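Local coordinates for protein carbohydrate oxidase (Microdochium nivale, PDB 3RJA) that catalyses the FAD-dependent oxidation of the C1 hydroxyl of mono-, oligo- and polysaccharides to the corresponding lactones, passing the electrons to molecular oxygen to give hydrogen peroxide, at residues H153-D158 with P378-L383; E231-Y236 with V245-G250; G265-W270 with N288-L293; V334-D339 with T414-K419; P431-D436 with K440-E445. All coordinates share one frame; numbering follows the deposited sequence. Where two conformers were deposited one is given.

Contact 1: H153-D158 with P378-L383; sequences HGLAVD and PHRDKL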
# COMPACT_ATOMS: atom_id res chain seq x y z
N HIS A 153 -7.08 10.35 10.01
CA HIS A 153 -7.96 10.62 8.85
C HIS A 153 -8.29 9.39 8.01
O HIS A 153 -8.95 9.52 6.99
CB HIS A 153 -7.31 11.66 7.92
CG HIS A 153 -7.45 13.08 8.39
ND1 HIS A 153 -8.66 13.66 8.69
CD2 HIS A 153 -6.51 14.04 8.56
CE1 HIS A 153 -8.47 14.91 9.07
NE2 HIS A 153 -7.17 15.16 9.01
N GLY A 154 -7.81 8.22 8.39
CA GLY A 154 -8.19 6.98 7.70
C GLY A 154 -7.30 6.60 6.52
O GLY A 154 -6.26 7.24 6.28
N LEU A 155 -7.68 5.53 5.82
CA LEU A 155 -6.91 5.03 4.67
C LEU A 155 -7.07 5.91 3.43
O LEU A 155 -8.09 6.63 3.29
CB LEU A 155 -7.34 3.59 4.34
CG LEU A 155 -7.25 2.55 5.51
CD1 LEU A 155 -7.75 1.21 5.03
CD2 LEU A 155 -5.83 2.39 6.08
N ALA A 156 -6.10 5.83 2.52
CA ALA A 156 -6.23 6.45 1.21
C ALA A 156 -7.56 6.03 0.59
O ALA A 156 -8.29 6.87 0.09
CB ALA A 156 -5.03 6.07 0.29
N VAL A 157 -7.88 4.74 0.66
CA VAL A 157 -9.13 4.20 0.14
C VAL A 157 -10.38 4.90 0.71
O VAL A 157 -11.39 5.03 0.02
CB VAL A 157 -9.22 2.65 0.26
CG1 VAL A 157 -9.48 2.19 1.70
CG2 VAL A 157 -10.29 2.09 -0.66
N ASP A 158 -10.30 5.34 1.96
CA ASP A 158 -11.42 6.02 2.61
C ASP A 158 -11.71 7.43 2.05
O ASP A 158 -12.77 7.97 2.30
CB ASP A 158 -11.19 6.04 4.12
CG ASP A 158 -11.18 4.64 4.73
OD1 ASP A 158 -11.95 3.78 4.24
OD2 ASP A 158 -10.37 4.41 5.68
N PRO A 378 -10.50 -5.62 4.30
CA PRO A 378 -10.92 -6.62 5.31
C PRO A 378 -10.20 -6.55 6.64
O PRO A 378 -10.35 -7.46 7.47
CB PRO A 378 -10.48 -7.94 4.67
CG PRO A 378 -9.20 -7.54 3.88
CD PRO A 378 -9.30 -6.06 3.57
N HIS A 379 -9.40 -5.51 6.85
CA HIS A 379 -8.54 -5.49 8.04
C HIS A 379 -9.03 -4.52 9.12
O HIS A 379 -8.25 -4.11 9.99
CB HIS A 379 -7.11 -5.11 7.65
CG HIS A 379 -6.54 -5.93 6.54
ND1 HIS A 379 -6.33 -7.29 6.65
CD2 HIS A 379 -6.11 -5.58 5.31
CE1 HIS A 379 -5.80 -7.75 5.53
NE2 HIS A 379 -5.65 -6.72 4.70
N ARG A 380 -10.31 -4.13 9.06
CA ARG A 380 -10.81 -3.09 10.00
C ARG A 380 -10.80 -3.55 11.47
O ARG A 380 -10.91 -2.72 12.38
CB ARG A 380 -12.24 -2.64 9.61
CG ARG A 380 -12.37 -2.11 8.17
CD ARG A 380 -11.59 -0.80 7.87
NE ARG A 380 -11.88 -0.37 6.50
CZ ARG A 380 -11.60 0.81 5.95
NH1 ARG A 380 -11.04 1.81 6.65
NH2 ARG A 380 -11.91 1.01 4.66
N ASP A 381 -10.73 -4.87 11.69
CA ASP A 381 -10.76 -5.45 13.03
C ASP A 381 -9.35 -5.82 13.46
O ASP A 381 -9.16 -6.67 14.34
CB ASP A 381 -11.68 -6.69 13.08
CG ASP A 381 -11.28 -7.76 12.05
OD1 ASP A 381 -10.45 -7.48 11.13
OD2 ASP A 381 -11.78 -8.90 12.16
N LYS A 382 -8.36 -5.25 12.78
CA LYS A 382 -6.93 -5.53 13.09
C LYS A 382 -6.26 -4.30 13.66
O LYS A 382 -6.29 -3.22 13.05
CB LYS A 382 -6.15 -6.01 11.86
CG LYS A 382 -6.83 -7.14 11.04
CD LYS A 382 -7.17 -8.38 11.93
CE LYS A 382 -7.40 -9.66 11.12
NZ LYS A 382 -8.65 -9.61 10.33
N LEU A 383 -5.63 -4.47 14.82
CA LEU A 383 -4.94 -3.40 15.50
C LEU A 383 -3.59 -3.12 14.85
O LEU A 383 -3.21 -1.95 14.65
CB LEU A 383 -4.76 -3.73 17.01
CG LEU A 383 -4.20 -2.56 17.83
CD1 LEU A 383 -4.84 -2.46 19.22
CD2 LEU A 383 -2.68 -2.61 17.95

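Contact 2: E231-Y236 with V245-G250; sequences EAVEDY and VNFRIG. With ZN (zinc ion), chain F.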
# COMPACT_ATOMS: atom_id res chain seq x y z
N GLU A 231 4.17 -4.90 24.58
CA GLU A 231 2.90 -5.04 25.33
C GLU A 231 2.40 -3.63 25.65
O GLU A 231 1.22 -3.32 25.47
CB GLU A 231 3.10 -5.87 26.64
CG GLU A 231 2.03 -5.55 27.77
CD GLU A 231 0.75 -6.38 27.59
OE1 GLU A 231 0.80 -7.39 26.84
OE2 GLU A 231 -0.31 -6.05 28.17
N ALA A 232 3.29 -2.77 26.14
CA ALA A 232 2.89 -1.42 26.55
C ALA A 232 2.36 -0.60 25.37
O ALA A 232 1.41 0.17 25.50
CB ALA A 232 4.09 -0.69 27.24
N VAL A 233 2.97 -0.77 24.21
CA VAL A 233 2.52 -0.02 23.03
C VAL A 233 1.15 -0.53 22.60
O VAL A 233 0.29 0.27 22.24
CB VAL A 233 3.54 -0.07 21.88
CG1 VAL A 233 3.00 0.68 20.62
CG2 VAL A 233 4.91 0.52 22.34
N GLU A 234 0.90 -1.84 22.69
CA GLU A 234 -0.41 -2.34 22.28
C GLU A 234 -1.50 -1.79 23.18
O GLU A 234 -2.60 -1.43 22.68
CB GLU A 234 -0.50 -3.86 22.19
CG GLU A 234 -1.95 -4.28 21.82
CD GLU A 234 -2.10 -5.74 21.41
OE1 GLU A 234 -1.17 -6.26 20.73
OE2 GLU A 234 -3.16 -6.36 21.76
N ASP A 235 -1.20 -1.69 24.49
CA ASP A 235 -2.17 -1.15 25.46
C ASP A 235 -2.56 0.27 25.10
O ASP A 235 -3.75 0.63 25.07
CB ASP A 235 -1.59 -1.14 26.91
CG ASP A 235 -1.43 -2.53 27.49
OD1 ASP A 235 -2.10 -3.47 27.03
OD2 ASP A 235 -0.62 -2.68 28.44
N TYR A 236 -1.53 1.09 24.89
CA TYR A 236 -1.73 2.50 24.57
C TYR A 236 -2.51 2.60 23.26
O TYR A 236 -3.48 3.37 23.14
CB TYR A 236 -0.37 3.21 24.49
CG TYR A 236 -0.46 4.66 24.09
CD1 TYR A 236 -0.83 5.66 25.02
CD2 TYR A 236 -0.14 5.06 22.79
CE1 TYR A 236 -0.90 7.01 24.64
CE2 TYR A 236 -0.18 6.41 22.42
CZ TYR A 236 -0.56 7.38 23.34
OH TYR A 236 -0.64 8.70 22.93
N VAL A 245 -2.79 11.14 17.18
CA VAL A 245 -1.46 10.52 17.20
C VAL A 245 -1.38 9.40 16.17
O VAL A 245 -2.23 8.53 16.10
CB VAL A 245 -1.00 10.09 18.62
CG1 VAL A 245 -1.52 8.71 18.99
CG2 VAL A 245 0.51 10.13 18.70
N ASN A 246 -0.34 9.47 15.33
CA ASN A 246 -0.14 8.46 14.27
C ASN A 246 1.24 7.92 14.46
O ASN A 246 2.21 8.71 14.49
CB ASN A 246 -0.22 9.08 12.87
CG ASN A 246 -1.48 9.88 12.64
OD1 ASN A 246 -2.40 9.42 11.97
ND2 ASN A 246 -1.52 11.09 13.17
N PHE A 247 1.39 6.61 14.64
CA PHE A 247 2.76 6.13 14.85
C PHE A 247 2.97 4.66 14.56
O PHE A 247 2.00 3.89 14.33
CB PHE A 247 3.27 6.51 16.27
CG PHE A 247 2.71 5.65 17.40
CD1 PHE A 247 1.41 5.81 17.86
CD2 PHE A 247 3.51 4.71 18.01
CE1 PHE A 247 0.91 5.04 18.93
CE2 PHE A 247 3.02 3.90 19.09
CZ PHE A 247 1.73 4.08 19.54
N ARG A 248 4.23 4.28 14.62
CA ARG A 248 4.65 2.88 14.49
C ARG A 248 5.94 2.60 15.27
O ARG A 248 6.67 3.52 15.63
CB ARG A 248 4.84 2.50 13.01
CG ARG A 248 5.72 3.44 12.15
CD ARG A 248 6.18 2.69 10.87
NE ARG A 248 6.64 3.55 9.79
CZ ARG A 248 5.99 3.71 8.63
NH1 ARG A 248 6.49 4.50 7.69
NH2 ARG A 248 4.84 3.07 8.40
N ILE A 249 6.21 1.33 15.53
CA ILE A 249 7.53 0.88 15.98
C ILE A 249 8.24 0.40 14.72
O ILE A 249 7.66 -0.35 13.92
CB ILE A 249 7.49 -0.31 16.96
CG1 ILE A 249 6.68 0.02 18.21
CG2 ILE A 249 8.92 -0.78 17.34
CD1 ILE A 249 6.12 -1.23 18.94
N GLY A 250 9.49 0.83 14.54
CA GLY A 250 10.29 0.40 13.41
C GLY A 250 11.70 0.11 13.88
O GLY A 250 12.17 0.74 14.81
ZN ZN F . -0.66 -4.50 29.28

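Contact 3: G265-W270 with N288-L293; sequences GTPEQW and NPTTSL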
# COMPACT_ATOMS: atom_id res chain seq x y z
N GLY A 265 -1.15 18.52 15.85
CA GLY A 265 -1.12 19.53 16.92
C GLY A 265 0.32 19.89 17.30
O GLY A 265 1.28 19.55 16.57
N THR A 266 0.47 20.59 18.42
CA THR A 266 1.77 21.19 18.80
C THR A 266 2.66 20.18 19.54
O THR A 266 2.16 19.17 20.06
CB THR A 266 1.55 22.40 19.73
OG1 THR A 266 1.01 21.94 20.98
CG2 THR A 266 0.57 23.42 19.09
N PRO A 267 3.97 20.47 19.61
CA PRO A 267 4.87 19.61 20.39
C PRO A 267 4.45 19.39 21.86
O PRO A 267 4.66 18.29 22.42
CB PRO A 267 6.21 20.33 20.32
CG PRO A 267 6.14 21.14 19.04
CD PRO A 267 4.71 21.54 18.89
N GLU A 268 3.86 20.41 22.48
CA GLU A 268 3.45 20.30 23.90
C GLU A 268 2.20 19.42 24.01
O GLU A 268 2.09 18.64 24.96
CB GLU A 268 3.20 21.69 24.52
CG GLU A 268 4.45 22.63 24.61
CD GLU A 268 4.99 23.13 23.24
OE1 GLU A 268 4.24 23.28 22.24
OE2 GLU A 268 6.21 23.40 23.18
N GLN A 269 1.27 19.56 23.06
CA GLN A 269 0.09 18.69 23.02
C GLN A 269 0.51 17.25 22.73
O GLN A 269 -0.05 16.31 23.30
CB GLN A 269 -0.91 19.16 21.97
CG GLN A 269 -1.63 20.43 22.35
CD GLN A 269 -2.30 21.10 21.18
OE1 GLN A 269 -1.80 21.08 20.05
NE2 GLN A 269 -3.44 21.72 21.44
N TRP A 270 1.51 17.07 21.86
CA TRP A 270 2.00 15.71 21.59
C TRP A 270 2.47 15.06 22.90
O TRP A 270 2.02 13.96 23.26
CB TRP A 270 3.11 15.65 20.51
CG TRP A 270 3.74 14.28 20.56
CD1 TRP A 270 3.17 13.09 20.17
CD2 TRP A 270 4.98 13.93 21.18
NE1 TRP A 270 4.00 12.03 20.45
CE2 TRP A 270 5.13 12.52 21.08
CE3 TRP A 270 6.01 14.68 21.77
CZ2 TRP A 270 6.24 11.85 21.55
CZ3 TRP A 270 7.13 14.02 22.24
CH2 TRP A 270 7.25 12.61 22.12
N ASN A 288 13.41 11.77 21.25
CA ASN A 288 14.12 12.62 20.30
C ASN A 288 13.53 14.04 20.30
O ASN A 288 12.34 14.22 20.62
CB ASN A 288 14.03 12.03 18.88
CG ASN A 288 14.33 10.54 18.81
OD1 ASN A 288 15.15 9.99 19.58
ND2 ASN A 288 13.67 9.86 17.87
N PRO A 289 14.33 15.06 19.91
CA PRO A 289 13.72 16.37 19.69
C PRO A 289 12.55 16.27 18.69
O PRO A 289 12.62 15.52 17.72
CB PRO A 289 14.86 17.21 19.05
CG PRO A 289 16.13 16.48 19.37
CD PRO A 289 15.78 15.03 19.58
N THR A 290 11.47 17.01 18.92
CA THR A 290 10.35 17.03 17.97
C THR A 290 10.71 17.94 16.80
O THR A 290 11.64 18.74 16.89
CB THR A 290 9.09 17.60 18.63
OG1 THR A 290 9.42 18.86 19.22
CG2 THR A 290 8.52 16.65 19.71
N THR A 291 9.99 17.82 15.68
CA THR A 291 10.08 18.83 14.61
C THR A 291 8.70 19.35 14.27
O THR A 291 7.78 18.56 14.00
CB THR A 291 10.67 18.26 13.32
OG1 THR A 291 11.76 17.40 13.65
CG2 THR A 291 11.14 19.37 12.36
N SER A 292 8.58 20.68 14.24
CA SER A 292 7.35 21.35 13.87
C SER A 292 7.24 21.50 12.36
O SER A 292 8.18 21.95 11.70
CB SER A 292 7.24 22.70 14.58
OG SER A 292 7.25 22.47 16.00
N LEU A 293 6.09 21.12 11.81
CA LEU A 293 5.95 21.01 10.35
C LEU A 293 4.58 21.46 9.92
O LEU A 293 3.60 21.31 10.67
CB LEU A 293 6.11 19.54 9.90
CG LEU A 293 7.42 18.79 10.20
CD1 LEU A 293 7.22 17.29 10.12
CD2 LEU A 293 8.53 19.23 9.26

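Contact 4: V334-D339 with T414-K419; sequences VKNFVD and TKALPK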
# COMPACT_ATOMS: atom_id res chain seq x y z
N VAL A 334 3.79 -12.58 20.51
CA VAL A 334 4.85 -11.63 20.78
C VAL A 334 6.09 -12.33 21.37
O VAL A 334 7.23 -11.97 21.07
CB VAL A 334 4.40 -10.43 21.64
CG1 VAL A 334 3.92 -10.88 23.08
CG2 VAL A 334 5.52 -9.38 21.70
N LYS A 335 5.85 -13.35 22.19
CA LYS A 335 6.95 -14.14 22.73
C LYS A 335 7.76 -14.74 21.60
O LYS A 335 8.97 -14.63 21.59
CB LYS A 335 6.42 -15.24 23.69
CG LYS A 335 7.56 -15.92 24.52
CD LYS A 335 7.03 -17.18 25.26
CE LYS A 335 5.65 -16.93 25.92
NZ LYS A 335 5.10 -18.09 26.69
N ASN A 336 7.08 -15.37 20.63
CA ASN A 336 7.75 -16.02 19.50
C ASN A 336 8.39 -14.95 18.63
O ASN A 336 9.49 -15.13 18.16
CB ASN A 336 6.75 -16.84 18.66
CG ASN A 336 6.14 -17.99 19.43
OD1 ASN A 336 6.64 -18.36 20.49
ND2 ASN A 336 5.06 -18.57 18.90
N PHE A 337 7.69 -13.84 18.43
CA PHE A 337 8.21 -12.74 17.61
C PHE A 337 9.56 -12.25 18.15
O PHE A 337 10.53 -12.12 17.41
CB PHE A 337 7.20 -11.59 17.54
CG PHE A 337 7.69 -10.39 16.76
CD1 PHE A 337 8.44 -9.39 17.38
CD2 PHE A 337 7.41 -10.27 15.42
CE1 PHE A 337 8.90 -8.27 16.68
CE2 PHE A 337 7.87 -9.15 14.70
CZ PHE A 337 8.60 -8.16 15.33
N VAL A 338 9.60 -11.96 19.45
CA VAL A 338 10.79 -11.45 20.13
C VAL A 338 11.94 -12.48 20.21
O VAL A 338 13.11 -12.10 20.08
CB VAL A 338 10.42 -10.85 21.51
CG1 VAL A 338 11.66 -10.50 22.33
CG2 VAL A 338 9.53 -9.57 21.31
N ASP A 339 11.60 -13.77 20.40
CA ASP A 339 12.60 -14.86 20.34
C ASP A 339 13.37 -14.83 19.00
O ASP A 339 14.61 -14.79 18.98
CB ASP A 339 11.93 -16.23 20.55
CG ASP A 339 11.68 -16.56 22.04
OD1 ASP A 339 12.23 -15.89 22.94
OD2 ASP A 339 10.92 -17.50 22.31
N THR A 414 2.27 -16.60 13.41
CA THR A 414 1.04 -17.27 12.97
C THR A 414 0.81 -18.61 13.65
O THR A 414 -0.35 -18.99 13.92
CB THR A 414 0.89 -17.42 11.43
OG1 THR A 414 1.96 -18.21 10.89
CG2 THR A 414 0.88 -16.05 10.74
N LYS A 415 1.91 -19.31 13.94
CA LYS A 415 1.79 -20.57 14.65
C LYS A 415 1.12 -20.33 16.01
O LYS A 415 0.50 -21.24 16.54
CB LYS A 415 3.14 -21.29 14.78
CG LYS A 415 4.10 -20.72 15.84
CD LYS A 415 5.41 -21.48 15.83
CE LYS A 415 6.22 -21.13 17.08
NZ LYS A 415 7.65 -21.58 17.02
N ALA A 416 1.19 -19.10 16.55
CA ALA A 416 0.62 -18.82 17.88
C ALA A 416 -0.84 -18.37 17.87
O ALA A 416 -1.43 -18.09 18.92
CB ALA A 416 1.46 -17.82 18.61
N LEU A 417 -1.44 -18.28 16.69
CA LEU A 417 -2.77 -17.65 16.58
C LEU A 417 -3.79 -18.49 15.84
O LEU A 417 -3.43 -19.22 14.91
CB LEU A 417 -2.64 -16.28 15.87
CG LEU A 417 -1.88 -15.14 16.56
CD1 LEU A 417 -1.71 -13.95 15.58
CD2 LEU A 417 -2.57 -14.71 17.88
N PRO A 418 -5.07 -18.38 16.21
CA PRO A 418 -6.04 -19.03 15.33
C PRO A 418 -6.03 -18.27 13.99
O PRO A 418 -5.75 -17.07 13.99
CB PRO A 418 -7.38 -18.84 16.04
CG PRO A 418 -7.19 -17.70 16.96
CD PRO A 418 -5.70 -17.58 17.28
N LYS A 419 -6.34 -18.96 12.89
CA LYS A 419 -6.29 -18.36 11.57
C LYS A 419 -7.22 -17.16 11.44
O LYS A 419 -6.95 -16.22 10.70
CB LYS A 419 -6.57 -19.40 10.48
CG LYS A 419 -5.46 -20.48 10.37
CD LYS A 419 -5.49 -21.22 9.03
CE LYS A 419 -6.57 -22.29 8.99
NZ LYS A 419 -6.28 -23.40 9.95

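Contact 5: P431-D436 with K440-E445; sequences PRMDRD and KVYYGE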
# COMPACT_ATOMS: atom_id res chain seq x y z
N PRO A 431 4.36 -12.73 -3.31
CA PRO A 431 3.93 -13.66 -4.38
C PRO A 431 4.15 -15.13 -4.06
O PRO A 431 3.72 -15.98 -4.86
CB PRO A 431 4.80 -13.26 -5.57
CG PRO A 431 6.08 -12.71 -4.91
CD PRO A 431 5.60 -12.01 -3.65
N ARG A 432 4.79 -15.44 -2.93
CA ARG A 432 5.09 -16.87 -2.64
C ARG A 432 3.95 -17.58 -1.92
O ARG A 432 4.15 -18.22 -0.88
CB ARG A 432 6.43 -17.00 -1.91
CG ARG A 432 7.61 -16.71 -2.84
CD ARG A 432 8.95 -16.57 -2.08
NE ARG A 432 9.43 -17.84 -1.51
CZ ARG A 432 9.29 -18.22 -0.23
NH1 ARG A 432 8.66 -17.46 0.68
NH2 ARG A 432 9.81 -19.39 0.15
N MET A 433 2.74 -17.42 -2.46
CA MET A 433 1.54 -18.10 -1.99
C MET A 433 0.65 -18.41 -3.22
O MET A 433 0.57 -17.59 -4.15
CB MET A 433 0.77 -17.21 -1.01
CG MET A 433 1.48 -16.88 0.34
SD MET A 433 0.53 -15.73 1.41
CE MET A 433 0.52 -14.23 0.45
N ASP A 434 0.00 -19.58 -3.24
CA ASP A 434 -0.84 -19.91 -4.36
C ASP A 434 -2.09 -19.03 -4.33
O ASP A 434 -2.36 -18.38 -3.32
CB ASP A 434 -1.16 -21.42 -4.42
CG ASP A 434 -2.09 -21.90 -3.31
OD1 ASP A 434 -2.97 -21.16 -2.82
OD2 ASP A 434 -1.98 -23.09 -2.94
N ARG A 435 -2.84 -19.00 -5.44
CA ARG A 435 -4.00 -18.12 -5.61
C ARG A 435 -5.06 -18.24 -4.51
O ARG A 435 -5.60 -17.23 -4.03
CB ARG A 435 -4.64 -18.37 -7.00
CG ARG A 435 -5.65 -17.31 -7.41
CD ARG A 435 -6.11 -17.47 -8.86
NE ARG A 435 -7.04 -16.41 -9.24
CZ ARG A 435 -7.59 -16.30 -10.45
NH1 ARG A 435 -7.31 -17.19 -11.41
NH2 ARG A 435 -8.41 -15.30 -10.71
N ASP A 436 -5.38 -19.47 -4.11
CA ASP A 436 -6.41 -19.67 -3.09
C ASP A 436 -5.96 -19.22 -1.71
O ASP A 436 -6.72 -18.57 -0.99
CB ASP A 436 -6.86 -21.14 -3.03
CG ASP A 436 -7.44 -21.63 -4.33
OD1 ASP A 436 -8.19 -20.89 -5.01
OD2 ASP A 436 -7.12 -22.77 -4.69
N LYS A 440 -7.21 -15.89 0.38
CA LYS A 440 -7.82 -16.16 1.68
C LYS A 440 -7.24 -15.23 2.76
O LYS A 440 -7.98 -14.71 3.56
CB LYS A 440 -7.65 -17.63 2.09
CG LYS A 440 -8.63 -18.10 3.18
CD LYS A 440 -8.17 -19.44 3.82
CE LYS A 440 -7.01 -19.20 4.79
NZ LYS A 440 -5.82 -20.07 4.54
N VAL A 441 -5.92 -15.03 2.79
CA VAL A 441 -5.34 -14.19 3.84
C VAL A 441 -5.44 -12.70 3.51
O VAL A 441 -5.52 -11.88 4.44
CB VAL A 441 -3.88 -14.61 4.23
CG1 VAL A 441 -3.87 -16.01 4.81
CG2 VAL A 441 -2.90 -14.50 3.02
N TYR A 442 -5.43 -12.35 2.22
CA TYR A 442 -5.51 -10.93 1.83
C TYR A 442 -6.91 -10.33 2.05
O TYR A 442 -7.04 -9.10 2.24
CB TYR A 442 -5.13 -10.70 0.35
CG TYR A 442 -3.65 -10.84 -0.06
CD1 TYR A 442 -2.59 -10.56 0.80
CD2 TYR A 442 -3.35 -11.22 -1.37
CE1 TYR A 442 -1.24 -10.70 0.35
CE2 TYR A 442 -2.06 -11.38 -1.81
CZ TYR A 442 -1.01 -11.11 -0.97
OH TYR A 442 0.23 -11.24 -1.52
N TYR A 443 -7.95 -11.16 1.97
CA TYR A 443 -9.31 -10.64 1.95
C TYR A 443 -10.27 -11.12 3.06
O TYR A 443 -11.37 -10.64 3.12
CB TYR A 443 -9.94 -10.84 0.56
CG TYR A 443 -9.19 -10.11 -0.54
CD1 TYR A 443 -9.05 -8.71 -0.52
CD2 TYR A 443 -8.59 -10.83 -1.58
CE1 TYR A 443 -8.33 -8.04 -1.54
CE2 TYR A 443 -7.87 -10.16 -2.58
CZ TYR A 443 -7.75 -8.78 -2.55
OH TYR A 443 -7.07 -8.15 -3.55
N GLY A 444 -9.83 -12.05 3.92
CA GLY A 444 -10.54 -12.36 5.17
C GLY A 444 -12.03 -12.61 4.97
O GLY A 444 -12.42 -13.39 4.09
N GLU A 445 -12.85 -11.92 5.76
CA GLU A 445 -14.31 -12.15 5.74
C GLU A 445 -14.99 -11.65 4.46
O GLU A 445 -16.16 -11.94 4.22
CB GLU A 445 -14.99 -11.55 7.00
CG GLU A 445 -14.89 -10.01 7.13
CD GLU A 445 -15.65 -9.43 8.33
OE1 GLU A 445 -15.03 -9.18 9.39
OE2 GLU A 445 -16.86 -9.20 8.21

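Contact 1: H153-D158 with P378-L383
The carboxylate of D158 meets the guanidinium group of R380 end-on, a worked case of a salt bridge in which two nitrogens each take one oxygen. R380 NH2 donates to D158 OD1 at 2.8 Å, and R380 NH1 donates to D158 OD2 at 2.9 Å, the latter almost straight at 170°. Both oxygens use their syn lone pairs, and the two flat groups lie 26° apart, close to coplanar. D158 OD2 accepts a second bond, from the backbone N of L155 at 2.9 Å, on the anti side and well out of the carboxylate plane. A bend at chi2 (-65°) turns the otherwise extended outer arm of R380 to the carboxylate, where its nitrogens gain further acceptors, V367 O for NH1 and T375 OG1 for NH2. CD1 of L155 lies over one guanidinium face, 3.7 Å from R380 NH1. An asparagine in place of D158 would probably leave the arginine's charge without its mate and set an amide N-H against one of its donors. The contact joins the loop between helix 150-153 and strand 160-166, in the FAD-binding region, to the loop leading into strand 384-392, with helix 137-142 packed against A156.

Contact 2: E231-Y236 with V245-G250
Side chains of V233 and Y236 on one face of helix 231-236 meet V245, F247 and I249, alternate residues of strand 245-250. Among the aliphatic contacts, V233 CG2 and I249 CD1 reach toward each other tip to tip, 4.0 Å apart, while V233 CG1 comes to the edge of the F247 ring, 3.6 Å from its CE2. A chi1 of 177° sets that methyl opposite the backbone N. Between the aromatics, F247 CZ approaches the edge of the Y236 ring, 3.9 Å from CD2, and F274 adds edge-to-face contacts to both rings. Y236 OH lies 4.0 Å from V245 CG1 and is hydrogen-bonded to A273 O. Metal bonds occupy another part of the helix surface, where E231 OE2 (1.9 Å) and D235 OD2 (2.0 Å), one turn apart, bind a zinc ion. With short-segment axes 10.7 Å apart and 165° between directions, this is a helix layered on an antiparallel sheet, as in alpha+beta folds, and R248, pointing away from the helix, belongs to the substrate-analogue pocket.

Contact 3: G265-W270 with N288-L293
P267, in the first turn of helix 267-278, lies against T290 and S292 of the edge strand 286-293. The inner, better buried part is built on T290, whose side chain divides between two partners. Its methyl CG2 is 3.8 Å from W270 CE3, on the benzene part of the indole, whereas its hydroxyl OG1 sits 3.7 Å from P267 CB. A chi1 of 52° puts OG1 between the backbone N and the carbonyl carbon, which turns OG1 to the proline and CG2 to the indole. W270 is the buried member, its ring stacked on F214 of strand 211-217. The helix start itself is a capping box: Q269 N donates to T266 OG1 at 3.2 Å, and T266 N returns a nearly straight bond (175°) to Q269 OE1 at 2.8 Å. A glycine in place of T290 would probably open a gap beside the indole and leave P267 CB without its neighbour on the strand. At the exposed rim a lone contact remains, where S292 brings OG to within 3.5 Å of P267 CG, a polar atom beside a proline carbon with no hydrogen bond between them. Backbone bonds from N288, T291 and L293 tie this strand to strand 211-217.

Contact 4: V334-D339 with T414-K419
K415 and A416, in the turn that follows helix 403-414, both touch the amide of N336 on helix 332-345, and little else joins the two segments. T414 opens a type I beta turn that runs to L417, closed by the bond from L417 N to T414 O at 3.1 Å. Its own side chain faces away from the helix and packs on W422 and L324.

K415 comes next. Its chi1 of 76° directs CG between the backbone N and the carbonyl carbon, and the chain beyond is extended. The lysine's methylenes pass across the amide nitrogen, nearest at CE, which is 3.3 Å from N336 ND2, with CG at 3.9 Å from it. A416 then brings its methyl CB to 3.7 Å from the same N336 ND2, while also touching D332 and A333 near the start of helix 332-345. The amide nitrogen has its polar partner in S412 O, at the end of helix 403-414, and that hydrogen bond ties its position to the same chain region that supplies the apolar neighbours.

Past A416 the chain moves away from helix 332-345. L417 turns to W422 and L326, joining the turn to the eight-stranded antiparallel sheet. The contact is thus a turn after helix 403-414 packed on helix 332-345 at the protein surface, the two helices being joined by the bond from N336 ND2 to S412 O and, further in, by the stack of F337 on W409.

Contact 5: P431-D436 with K440-E445
M433 points its side chain at two residues of helix 435-443, meeting V441 and Y442 through different atoms. Sulfur and valine approach tip to tip, M433 SD lying 4.0 Å from V441 CG2. The chain then bends at its last torsion (chi3 -65°), which takes the terminal methyl toward the tyrosine. There the two side chains cross at a slant: CE of M433 is 3.6 Å from Y442 OH and 3.8 Å from Y442 CZ, near the hydroxyl end of the ring. The phenol oxygen has polar partners beyond the methionine, with hydrogen bonds linking Y442 OH to Q467 OE1 and to D430 N. Q467 also reaches back to the first segment, its NE2 bonding M433 O.

Where the two segments approach most closely in their backbones, the contact is simply one turn of helix 435-443. K440 N donates to D436 O at 3.0 Å, with an angle of 143° at the hydrogen. The side chain of D436 takes a separate course, forming a salt bridge with R470, and D434 caps the helix start through Y437 N.

The chemistry is therefore divided: a buried tyrosine whose ring end is packed by a thioether, and a helix whose exposed first turn pairs its acidic side chain with an arginine. The sulfur contributes apolar contact here, while the bonds to Q467 and D430 satisfy a buried oxygen and fix where the ring tip lies.

Contacts 2 and 3 belong to the same antiparallel sheet, their centres 17 Å apart, and V245 CG2 of the first lies 4.2 Å from W270 CD1 of the second. Contact 1 stands between this region and the C-terminal part: L383 CD1 is 4.3 Å from E234 O of contact 2, and P378 packs on the backbone oxygens of Y442 and Y443 in contact 5. Contact 4 touches none of the others, though contacts 2 and 5 each come within about 5 Å between nearest atoms. The flavin lies about 7 Å from the side chain of L155 and about 10 Å from that of Y442, whereas R248, in contact 2, touches the bound substrate analogue.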